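Pyridoxamine 5-phosphate-dependent dehydrase (Escherichia coli, PDB 3B8X) catalyses the PLP-dependent removal of the C3'-hydroxyl group from GDP-4-keto-6-deoxy-D-mannose, a step in making the O-antigen sugar L-colitose. Local coordinates at residues 140-144 against 145-149; 266-269 against 270-274; 352-355 against 356-360. The protein carries 1 engineered substitution. All coordinates share one frame; numbering follows the deposited sequence.

Contact 1 (140-144 against 145-149)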
ATOM      1  N   ASN B 140      18.622 -15.833   8.253  1.00  8.51           N
ATOM      2  CA  ASN B 140      19.992 -16.061   7.833  1.00 17.02           C
ATOM      3  C   ASN B 140      20.487 -15.028   6.839  1.00 14.14           C
ATOM      4  O   ASN B 140      20.015 -15.014   5.689  1.00 12.55           O
ATOM      5  CB  ASN B 140      20.062 -17.437   7.177  1.00 15.34           C
ATOM      6  CG  ASN B 140      21.380 -18.159   7.433  1.00 11.06           C
ATOM      7  OD1 ASN B 140      22.093 -17.868   8.411  1.00 10.06           O
ATOM      8  ND2 ASN B 140      21.688 -19.146   6.569  1.00  6.85           N
ATOM      9  N   PRO B 141      21.502 -14.242   7.219  1.00  7.06           N
ATOM     10  CA  PRO B 141      22.056 -13.268   6.265  1.00  6.80           C
ATOM     11  C   PRO B 141      22.851 -13.972   5.164  1.00 31.89           C
ATOM     12  O   PRO B 141      23.420 -15.066   5.350  1.00 18.33           O
ATOM     13  CB  PRO B 141      23.054 -12.459   7.111  1.00  7.19           C
ATOM     14  CG  PRO B 141      23.497 -13.383   8.222  1.00  9.14           C
ATOM     15  CD  PRO B 141      22.368 -14.419   8.407  1.00  7.28           C
ATOM     16  N   ASN B 142      22.935 -13.299   4.025  1.00  8.36           N
ATOM     17  CA  ASN B 142      23.752 -13.807   2.925  1.00 12.74           C
ATOM     18  C   ASN B 142      25.206 -13.599   3.294  1.00 28.84           C
ATOM     19  O   ASN B 142      25.508 -12.809   4.189  1.00 10.24           O
ATOM     20  CB  ASN B 142      23.473 -12.978   1.676  1.00 13.28           C
ATOM     21  CG  ASN B 142      22.225 -13.398   1.010  1.00 15.83           C
ATOM     22  OD1 ASN B 142      22.292 -14.254   0.126  1.00  9.19           O
ATOM     23  ND2 ASN B 142      21.050 -12.965   1.551  1.00 13.61           N
ATOM     24  N   ASN B 143      26.122 -14.250   2.584  1.00 11.42           N
ATOM     25  CA  ASN B 143      27.504 -13.961   2.873  1.00 10.56           C
ATOM     26  C   ASN B 143      27.878 -12.813   1.981  1.00  7.89           C
ATOM     27  O   ASN B 143      28.177 -13.000   0.806  1.00  9.66           O
ATOM     28  CB  ASN B 143      28.431 -15.167   2.683  1.00 18.40           C
ATOM     29  CG  ASN B 143      29.880 -14.777   2.831  1.00 53.75           C
ATOM     30  OD1 ASN B 143      30.225 -13.625   2.600  1.00 28.90           O
ATOM     31  ND2 ASN B 143      30.730 -15.710   3.244  1.00 22.77           N
ATOM     32  N   PHE B 144      27.787 -11.616   2.530  1.00 15.18           N
ATOM     33  CA  PHE B 144      28.016 -10.394   1.773  1.00 26.11           C
ATOM     34  C   PHE B 144      29.429 -10.199   1.241  1.00 14.97           C
ATOM     35  O   PHE B 144      29.620  -9.560   0.221  1.00 22.12           O
ATOM     36  CB  PHE B 144      27.416  -9.175   2.476  1.00 13.26           C
ATOM     37  CG  PHE B 144      25.912  -9.196   2.477  1.00 14.69           C
ATOM     38  CD1 PHE B 144      25.197  -9.542   3.615  1.00 21.34           C
ATOM     39  CD2 PHE B 144      25.222  -8.958   1.292  1.00 13.29           C
ATOM     40  CE1 PHE B 144      23.784  -9.624   3.579  1.00  1.00           C
ATOM     41  CE2 PHE B 144      23.827  -8.991   1.255  1.00 15.22           C
ATOM     42  CZ  PHE B 144      23.120  -9.349   2.378  1.00 18.22           C
ATOM     43  N   ASP B 145      30.394 -10.844   1.887  1.00 15.28           N
ATOM     44  CA  ASP B 145      31.775 -10.803   1.400  1.00 16.45           C
ATOM     45  C   ASP B 145      31.804 -11.511   0.055  1.00 24.83           C
ATOM     46  O   ASP B 145      32.258 -10.965  -0.959  1.00 27.86           O
ATOM     47  CB  ASP B 145      32.676 -11.590   2.354  1.00 47.66           C
ATOM     48  CG  ASP B 145      33.027 -10.807   3.607  1.00 99.89           C
ATOM     49  OD1 ASP B 145      32.823  -9.575   3.620  1.00 40.80           O
ATOM     50  OD2 ASP B 145      33.499 -11.424   4.587  1.00 37.46           O
ATOM     51  N   GLU B 146      31.331 -12.750   0.041  1.00 15.71           N
ATOM     52  CA  GLU B 146      31.343 -13.474  -1.217  1.00  8.81           C
ATOM     53  C   GLU B 146      30.578 -12.701  -2.270  1.00 37.96           C
ATOM     54  O   GLU B 146      30.958 -12.687  -3.450  1.00 23.09           O
ATOM     55  CB  GLU B 146      30.668 -14.859  -1.052  1.00 18.68           C
ATOM     56  CG  GLU B 146      31.360 -15.786  -0.063  1.00 99.89           C
ATOM     57  CD  GLU B 146      32.842 -15.946  -0.339  1.00 39.49           C
ATOM     58  OE1 GLU B 146      33.269 -17.094  -0.594  1.00 99.89           O
ATOM     59  OE2 GLU B 146      33.574 -14.931  -0.280  1.00 99.89           O
ATOM     60  N   ILE B 147      29.445 -12.141  -1.850  1.00 22.29           N
ATOM     61  CA  ILE B 147      28.589 -11.427  -2.785  1.00 41.91           C
ATOM     62  C   ILE B 147      29.268 -10.189  -3.336  1.00 30.17           C
ATOM     63  O   ILE B 147      29.246  -9.922  -4.540  1.00 16.36           O
ATOM     64  CB  ILE B 147      27.261 -11.046  -2.146  1.00 43.43           C
ATOM     65  CG1 ILE B 147      26.410 -12.304  -2.040  1.00 15.57           C
ATOM     66  CG2 ILE B 147      26.561  -9.983  -2.975  1.00 14.49           C
ATOM     67  CD1 ILE B 147      25.118 -12.076  -1.459  1.00 15.79           C
ATOM     68  N   ASN B 148      29.880  -9.428  -2.440  1.00 11.68           N
ATOM     69  CA  ASN B 148      30.578  -8.232  -2.877  1.00 11.57           C
ATOM     70  C   ASN B 148      31.782  -8.542  -3.771  1.00 25.92           C
ATOM     71  O   ASN B 148      32.080  -7.787  -4.702  1.00 64.22           O
ATOM     72  CB  ASN B 148      30.964  -7.396  -1.665  1.00 18.59           C
ATOM     73  CG  ASN B 148      29.828  -6.492  -1.227  1.00 99.89           C
ATOM     74  OD1 ASN B 148      29.105  -5.959  -2.074  1.00 23.28           O
ATOM     75  ND2 ASN B 148      29.628  -6.353   0.083  1.00 36.12           N
ATOM     76  N   LYS B 149      32.427  -9.684  -3.539  1.00 31.59           N
ATOM     77  CA  LYS B 149      33.554 -10.114  -4.370  1.00 36.97           C
ATOM     78  C   LYS B 149      33.054 -10.318  -5.791  1.00 42.16           C
ATOM     79  O   LYS B 149      33.654  -9.846  -6.761  1.00 34.46           O
ATOM     80  CB  LYS B 149      34.107 -11.445  -3.873  1.00 23.60           C
ATOM     81  CG  LYS B 149      34.889 -11.337  -2.590  1.00 27.13           C
ATOM     82  CD  LYS B 149      35.703 -12.602  -2.346  1.00 99.89           C
ATOM     83  CE  LYS B 149      37.119 -12.269  -1.874  1.00 99.89           C
ATOM     84  NZ  LYS B 149      37.153 -11.601  -0.533  1.00 99.89           N
TER

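Contact 2 (266-269 against 270-274)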
ATOM      1  N   LYS B 266      13.097  -1.300  21.636  1.00 16.62           N
ATOM      2  CA  LYS B 266      13.837  -1.460  22.866  1.00 13.77           C
ATOM      3  C   LYS B 266      13.944  -2.908  23.279  1.00 29.82           C
ATOM      4  O   LYS B 266      14.930  -3.312  23.905  1.00 13.41           O
ATOM      5  CB  LYS B 266      13.216  -0.650  23.975  1.00  9.66           C
ATOM      6  CG  LYS B 266      12.927   0.761  23.547  1.00  9.62           C
ATOM      7  CD  LYS B 266      12.076   1.422  24.591  1.00 13.28           C
ATOM      8  CE  LYS B 266      12.298   2.907  24.620  1.00 19.23           C
ATOM      9  NZ  LYS B 266      11.409   3.586  25.587  1.00 16.18           N
ATOM     10  N   LYS B 267      12.946  -3.710  22.925  1.00  9.21           N
ATOM     11  CA  LYS B 267      12.977  -5.101  23.354  1.00  8.81           C
ATOM     12  C   LYS B 267      13.767  -5.992  22.401  1.00 12.71           C
ATOM     13  O   LYS B 267      14.160  -7.104  22.756  1.00 16.63           O
ATOM     14  CB  LYS B 267      11.546  -5.645  23.447  1.00 17.92           C
ATOM     15  CG  LYS B 267      10.774  -5.241  24.729  1.00 23.56           C
ATOM     16  CD  LYS B 267       9.272  -5.312  24.508  1.00 13.36           C
ATOM     17  CE  LYS B 267       8.436  -4.933  25.738  1.00 13.05           C
ATOM     18  NZ  LYS B 267       7.494  -3.941  25.314  1.00 14.56           N
ATOM     19  N   LEU B 268      13.946  -5.521  21.173  1.00 10.75           N
ATOM     20  CA  LEU B 268      14.603  -6.336  20.149  1.00 17.22           C
ATOM     21  C   LEU B 268      15.836  -7.161  20.542  1.00 11.97           C
ATOM     22  O   LEU B 268      15.970  -8.341  20.198  1.00 10.72           O
ATOM     23  CB  LEU B 268      14.863  -5.495  18.901  1.00 11.06           C
ATOM     24  CG  LEU B 268      15.527  -6.217  17.744  1.00 22.81           C
ATOM     25  CD1 LEU B 268      14.516  -7.130  17.130  1.00 14.48           C
ATOM     26  CD2 LEU B 268      15.986  -5.161  16.770  1.00 15.74           C
ATOM     27  N   PRO B 269      16.776  -6.513  21.223  1.00 17.68           N
ATOM     28  CA  PRO B 269      18.024  -7.191  21.567  1.00 23.91           C
ATOM     29  C   PRO B 269      17.729  -8.446  22.383  1.00 28.57           C
ATOM     30  O   PRO B 269      18.313  -9.514  22.184  1.00 18.79           O
ATOM     31  CB  PRO B 269      18.795  -6.132  22.388  1.00 15.37           C
ATOM     32  CG  PRO B 269      18.242  -4.784  21.867  1.00 16.86           C
ATOM     33  CD  PRO B 269      16.747  -5.114  21.707  1.00  9.75           C
ATOM     34  N   ARG B 270      16.817  -8.308  23.324  1.00  9.96           N
ATOM     35  CA  ARG B 270      16.441  -9.435  24.144  1.00 12.52           C
ATOM     36  C   ARG B 270      15.682 -10.437  23.280  1.00 17.86           C
ATOM     37  O   ARG B 270      15.813 -11.651  23.395  1.00  8.43           O
ATOM     38  CB  ARG B 270      15.557  -8.932  25.268  1.00 10.10           C
ATOM     39  CG  ARG B 270      15.501  -9.898  26.436  1.00 21.09           C
ATOM     40  CD  ARG B 270      14.619  -9.422  27.586  1.00 50.66           C
ATOM     41  NE  ARG B 270      13.492  -8.560  27.207  1.00 35.48           N
ATOM     42  CZ  ARG B 270      12.257  -9.002  26.977  1.00 55.62           C
ATOM     43  NH1 ARG B 270      12.018 -10.314  27.040  1.00 28.69           N
ATOM     44  NH2 ARG B 270      11.272  -8.148  26.672  1.00 25.56           N
ATOM     45  N   PHE B 271      14.844  -9.942  22.395  1.00  7.89           N
ATOM     46  CA  PHE B 271      14.118 -10.875  21.578  1.00  3.53           C
ATOM     47  C   PHE B 271      15.170 -11.663  20.786  1.00  9.41           C
ATOM     48  O   PHE B 271      15.040 -12.876  20.625  1.00 13.98           O
ATOM     49  CB  PHE B 271      13.246 -10.107  20.561  1.00  7.00           C
ATOM     50  CG  PHE B 271      11.983  -9.500  21.146  1.00 10.71           C
ATOM     51  CD1 PHE B 271      11.589  -9.765  22.438  1.00 15.67           C
ATOM     52  CD2 PHE B 271      11.166  -8.696  20.356  1.00 18.60           C
ATOM     53  CE1 PHE B 271      10.405  -9.208  22.944  1.00 17.33           C
ATOM     54  CE2 PHE B 271       9.973  -8.179  20.841  1.00 12.80           C
ATOM     55  CZ  PHE B 271       9.589  -8.430  22.147  1.00 21.57           C
ATOM     56  N   ILE B 272      16.204 -10.997  20.270  1.00 13.81           N
ATOM     57  CA  ILE B 272      17.152 -11.737  19.438  1.00 11.15           C
ATOM     58  C   ILE B 272      17.917 -12.774  20.290  1.00 21.68           C
ATOM     59  O   ILE B 272      18.221 -13.931  19.887  1.00  9.83           O
ATOM     60  CB  ILE B 272      18.144 -10.818  18.641  1.00 10.65           C
ATOM     61  CG1 ILE B 272      17.497 -10.105  17.461  1.00 15.27           C
ATOM     62  CG2 ILE B 272      19.311 -11.635  18.121  1.00 17.11           C
ATOM     63  CD1 ILE B 272      16.049 -10.372  17.225  1.00 17.69           C
ATOM     64  N   SER B 273      18.263 -12.359  21.495  1.00 17.25           N
ATOM     65  CA  SER B 273      18.960 -13.244  22.419  0.50 99.89           C
ATOM     66  C   SER B 273      18.190 -14.551  22.664  1.00 18.28           C
ATOM     67  O   SER B 273      18.768 -15.679  22.586  1.00 15.16           O
ATOM     68  CB  SER B 273      19.165 -12.514  23.745  0.50 13.24           C
ATOM     69  OG  SER B 273      20.054 -13.221  24.580  0.50 25.11           O
ATOM     70  N   VAL B 274      16.896 -14.397  23.003  1.00 13.78           N
ATOM     71  CA  VAL B 274      16.038 -15.552  23.309  1.00  8.98           C
ATOM     72  C   VAL B 274      15.932 -16.463  22.102  1.00  9.75           C
ATOM     73  O   VAL B 274      16.045 -17.694  22.200  1.00 11.42           O
ATOM     74  CB  VAL B 274      14.652 -15.140  23.780  1.00 29.67           C
ATOM     75  CG1 VAL B 274      13.820 -16.374  24.074  1.00 14.27           C
ATOM     76  CG2 VAL B 274      14.762 -14.313  25.041  1.00 12.26           C
TER
HETATM   77  O   HOH W   1      15.878  -5.376  24.971  1.00 13.93           O

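Contact 3 (352-355 against 356-360)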
ATOM      1  N   TYR B 352      11.253 -12.880 -17.577  1.00 14.03           N
ATOM      2  CA  TYR B 352      12.304 -13.442 -16.743  1.00 33.43           C
ATOM      3  C   TYR B 352      13.001 -14.589 -17.416  1.00 33.11           C
ATOM      4  O   TYR B 352      12.524 -15.140 -18.404  1.00 31.84           O
ATOM      5  CB  TYR B 352      11.696 -14.033 -15.475  1.00 21.84           C
ATOM      6  CG  TYR B 352      10.906 -15.306 -15.728  1.00 17.19           C
ATOM      7  CD1 TYR B 352      11.381 -16.552 -15.325  1.00 28.59           C
ATOM      8  CD2 TYR B 352       9.654 -15.247 -16.325  1.00 12.30           C
ATOM      9  CE1 TYR B 352      10.629 -17.714 -15.534  1.00 19.38           C
ATOM     10  CE2 TYR B 352       8.885 -16.396 -16.554  1.00 13.81           C
ATOM     11  CZ  TYR B 352       9.388 -17.625 -16.163  1.00 21.12           C
ATOM     12  OH  TYR B 352       8.622 -18.739 -16.423  1.00 26.56           O
ATOM     13  N   THR B 353      14.083 -15.012 -16.785  1.00 25.59           N
ATOM     14  CA  THR B 353      14.846 -16.154 -17.256  1.00 12.88           C
ATOM     15  C   THR B 353      15.314 -16.915 -16.023  1.00 32.79           C
ATOM     16  O   THR B 353      15.288 -16.403 -14.909  1.00 17.15           O
ATOM     17  CB  THR B 353      16.125 -15.691 -18.025  1.00  8.87           C
ATOM     18  OG1 THR B 353      16.769 -16.816 -18.630  1.00 99.89           O
ATOM     19  CG2 THR B 353      17.097 -15.041 -17.080  1.00 21.12           C
ATOM     20  N   VAL B 354      15.764 -18.139 -16.237  1.00 34.57           N
ATOM     21  CA  VAL B 354      16.340 -18.902 -15.156  1.00 15.12           C
ATOM     22  C   VAL B 354      17.793 -19.215 -15.421  1.00 23.79           C
ATOM     23  O   VAL B 354      18.140 -19.779 -16.455  1.00 36.19           O
ATOM     24  CB  VAL B 354      15.668 -20.228 -14.953  1.00 21.60           C
ATOM     25  CG1 VAL B 354      16.483 -20.981 -13.938  1.00 23.23           C
ATOM     26  CG2 VAL B 354      14.278 -20.037 -14.440  1.00 24.97           C
ATOM     27  N   HIS B 355      18.646 -18.913 -14.460  1.00 24.60           N
ATOM     28  CA  HIS B 355      20.037 -19.266 -14.617  1.00 20.24           C
ATOM     29  C   HIS B 355      20.235 -20.739 -14.326  1.00 19.05           C
ATOM     30  O   HIS B 355      19.949 -21.197 -13.226  1.00 18.96           O
ATOM     31  CB  HIS B 355      20.912 -18.551 -13.616  1.00 15.64           C
ATOM     32  CG  HIS B 355      22.331 -19.026 -13.636  1.00 40.98           C
ATOM     33  ND1 HIS B 355      23.112 -18.949 -14.769  1.00 22.76           N
ATOM     34  CD2 HIS B 355      23.108 -19.586 -12.678  1.00 27.59           C
ATOM     35  CE1 HIS B 355      24.315 -19.421 -14.504  1.00 18.43           C
ATOM     36  NE2 HIS B 355      24.339 -19.813 -13.242  1.00 31.07           N
ATOM     37  N   ASN B 356      20.787 -21.448 -15.302  1.00 23.44           N
ATOM     38  CA  ASN B 356      21.164 -22.838 -15.149  1.00 26.16           C
ATOM     39  C   ASN B 356      19.944 -23.631 -14.798  1.00 20.86           C
ATOM     40  O   ASN B 356      19.123 -23.951 -15.653  1.00 21.33           O
ATOM     41  CB  ASN B 356      22.203 -22.918 -14.029  1.00 41.83           C
ATOM     42  CG  ASN B 356      22.694 -24.312 -13.798  1.00 63.51           C
ATOM     43  OD1 ASN B 356      22.637 -25.165 -14.680  1.00 26.93           O
ATOM     44  ND2 ASN B 356      23.203 -24.548 -12.604  1.00 35.28           N
ATOM     45  N   ASN B 357      19.806 -23.928 -13.520  1.00 27.60           N
ATOM     46  CA  ASN B 357      18.611 -24.613 -13.092  1.00 17.21           C
ATOM     47  C   ASN B 357      18.332 -24.236 -11.623  1.00 18.06           C
ATOM     48  O   ASN B 357      19.173 -23.665 -10.947  1.00 17.80           O
ATOM     49  CB  ASN B 357      18.809 -26.127 -13.222  1.00 22.03           C
ATOM     50  CG  ASN B 357      19.869 -26.650 -12.270  1.00 25.18           C
ATOM     51  OD1 ASN B 357      19.725 -26.545 -11.055  1.00 17.98           O
ATOM     52  ND2 ASN B 357      20.962 -27.166 -12.819  1.00 28.33           N
ATOM     53  N   VAL B 358      17.177 -24.638 -11.123  1.00 20.26           N
ATOM     54  CA  VAL B 358      16.883 -24.406  -9.727  1.00  8.70           C
ATOM     55  C   VAL B 358      16.502 -25.736  -9.111  1.00 19.27           C
ATOM     56  O   VAL B 358      15.451 -25.890  -8.499  1.00 17.08           O
ATOM     57  CB  VAL B 358      15.752 -23.381  -9.580  1.00 12.73           C
ATOM     58  CG1 VAL B 358      16.298 -21.999  -9.991  1.00  8.64           C
ATOM     59  CG2 VAL B 358      14.545 -23.816 -10.445  1.00 20.70           C
ATOM     60  N   ASP B 359      17.348 -26.733  -9.312  1.00 14.72           N
ATOM     61  CA  ASP B 359      17.062 -28.052  -8.731  1.00 24.62           C
ATOM     62  C   ASP B 359      16.946 -28.037  -7.205  1.00 10.55           C
ATOM     63  O   ASP B 359      16.141 -28.744  -6.613  1.00 22.40           O
ATOM     64  CB  ASP B 359      18.185 -29.013  -9.107  1.00 18.35           C
ATOM     65  CG  ASP B 359      18.195 -29.371 -10.597  1.00 63.65           C
ATOM     66  OD1 ASP B 359      17.321 -28.933 -11.381  1.00 22.86           O
ATOM     67  OD2 ASP B 359      19.101 -30.125 -10.993  1.00 31.99           O
ATOM     68  N   ASN B 360      17.800 -27.260  -6.563  1.00 18.22           N
ATOM     69  CA  ASN B 360      17.768 -27.204  -5.119  1.00 13.98           C
ATOM     70  C   ASN B 360      16.464 -26.606  -4.661  1.00 34.57           C
ATOM     71  O   ASN B 360      15.888 -27.084  -3.704  1.00 12.91           O
ATOM     72  CB  ASN B 360      18.872 -26.314  -4.598  1.00 16.60           C
ATOM     73  CG  ASN B 360      20.209 -26.970  -4.646  1.00 21.15           C
ATOM     74  OD1 ASN B 360      20.319 -28.180  -4.762  1.00 21.15           O
ATOM     75  ND2 ASN B 360      21.245 -26.178  -4.539  1.00 11.88           N
TER

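Contact 1 (140-144 against 145-149)
N143 and E146 meet where the chain turns into helix 144-151, a compact example of how a helix start is closed by a side chain. Hydrogen bonding comes first. N143 is the N-cap: its OD1 accepts from E146 N at 2.9 Å along a nearly straight N-H...O line (168°). The donor stands well above the plane of the amide carbonyl and not on a lone pair. D145 N also reaches OD1, but its bent bond is weak. With chi1 at 173°, CG lies anti to the backbone N, which swings the amide forward over the first turn. Backbone bonds then take over, from I147 N to N143 O (3.1 Å) and from N148 N to F144 O (2.7 Å).

A van der Waals contact accompanies the cap. E146 bends at chi2, and its CG packs 3.4 Å from N143 ND2, the amide and carboxylate planes turned 31° apart.

On the inner side the contact is apolar. CD1 of I147 lies 3.7 Å from N142 CB and, more loosely, 4.2 Å from F144 CD2, F144 and I147 running side by side in the same direction. N142 CB also sits over one face of the F144 ring, toward its rim, while N142 ND2 turns away to hydrogen bond N136 OD1 and V135 O. L158 and T134, on strands 157-161 and 129-135, pack against F144 and I147; I118 and L121 of helix 118-124 also touch I147, and F178 stacks on the F144 ring.

The chemistry implies a division of labour at this helix end: a neutral amide oxygen takes up the N-H of E146, and weakly that of D145, which have no carbonyl of a preceding turn to bind, while F144 and I147 bury the other side of the turn against the central sheet.

Contact 2 (266-269 against 270-274)
K267 and F271, one turn apart on helix 255-286, make the close-packed part of this contact. The aliphatic start of the lysine lies over the aromatic ring: its CB is 3.9 Å from the F271 ring centroid and 20° off the normal, a CH-pi contact displaced toward the rim. At its far end, K267 NZ forms salt bridges with E17 and D14. L268 CD1 and I272 CD1 approach to 3.6 Å, their side chains alongside each other. The L268 torsion (chi1 -179°, CG anti to the backbone N) carries the leucine tip back toward I272, whose CD1 is modelled in an eclipsed, strained conformation (chi2 0°) that leaves this detail less certain.

The other side faces solvent. There the guanidinium end of exposed R270 runs alongside the lysine chain, NH2 3.5 Å from K267 CG. Water 1 bonds to K266 O at a doubtfully short distance and accepts only weakly from R270 N. At P269 the nitrogen has no hydrogen to give to the turn before, and the helix kinks. Beyond it the bonding of each N-H to the carbonyl four residues back resumes, S273 N meeting P269 O at 2.9 Å: a proline kink within a long helix.

Contact 3 (352-355 against 356-360)
H355 and N356 are neighbours whose side chains cross at a slant, the asparagine's CB over the imidazole and its amide heading away. N356 CB sits above the middle of the ring, 3.8 Å from its centroid and 12° off the normal, so this is a CH-pi contact made by a methylene group. The asparagine amide does not lie flat on the ring; the two planes are 65° apart. The backbone N of N356 is over a ring face as well, 3.3 Å from H355 CG. What places the imidazole there is chi1 of 173°: CG is anti to the histidine's own N and therefore beside its carbonyl carbon, where the next residue begins. NE2 of H355 makes a weak hydrogen bond to E123 on helix 118-124.

The chain here leaves strand 351-354, an outermost strand, within this chain, of the mixed sheet, and enters helix 359-367. An Asx turn lies at the entry: N357 OD1 accepts from D359 N at 3.0 Å, close to straight at 172°. V358 takes the N-cap position, and N360 N bonds to D108.

The valines on each side of the bend, V354 before it and V358 after it, meet at about a right angle through their CG1 methyls, 4.1 Å apart. L341 touches both valines, giving this looser apolar pair a third member from a neighbouring loop.

Overall arrangement
Along the chain the three contacts follow in series, 140-149, then 266-274, then 352-360, all within the part of the chain characteristic of the DegT/DnrJ/EryC1 family. Contacts 1 and 3 are tied to the same mixed sheet: contact 1 packs against strands 129-135 and 157-161, contact 3 leaves strand 351-354, at the edge of the sheet within this chain, and both touch helix 118-124. Their centres lie about 20 Å apart. Contact 2 has its centre about 24 Å from that of contact 1; contacts 2 and 3, centres about 37 Å apart, lie on opposite sides of the chain's centre. None touches another. Contacts 1 and 3 thus belong to the sheet-based part of the aminotransferase-type fold, contact 2 to its long helix 255-286.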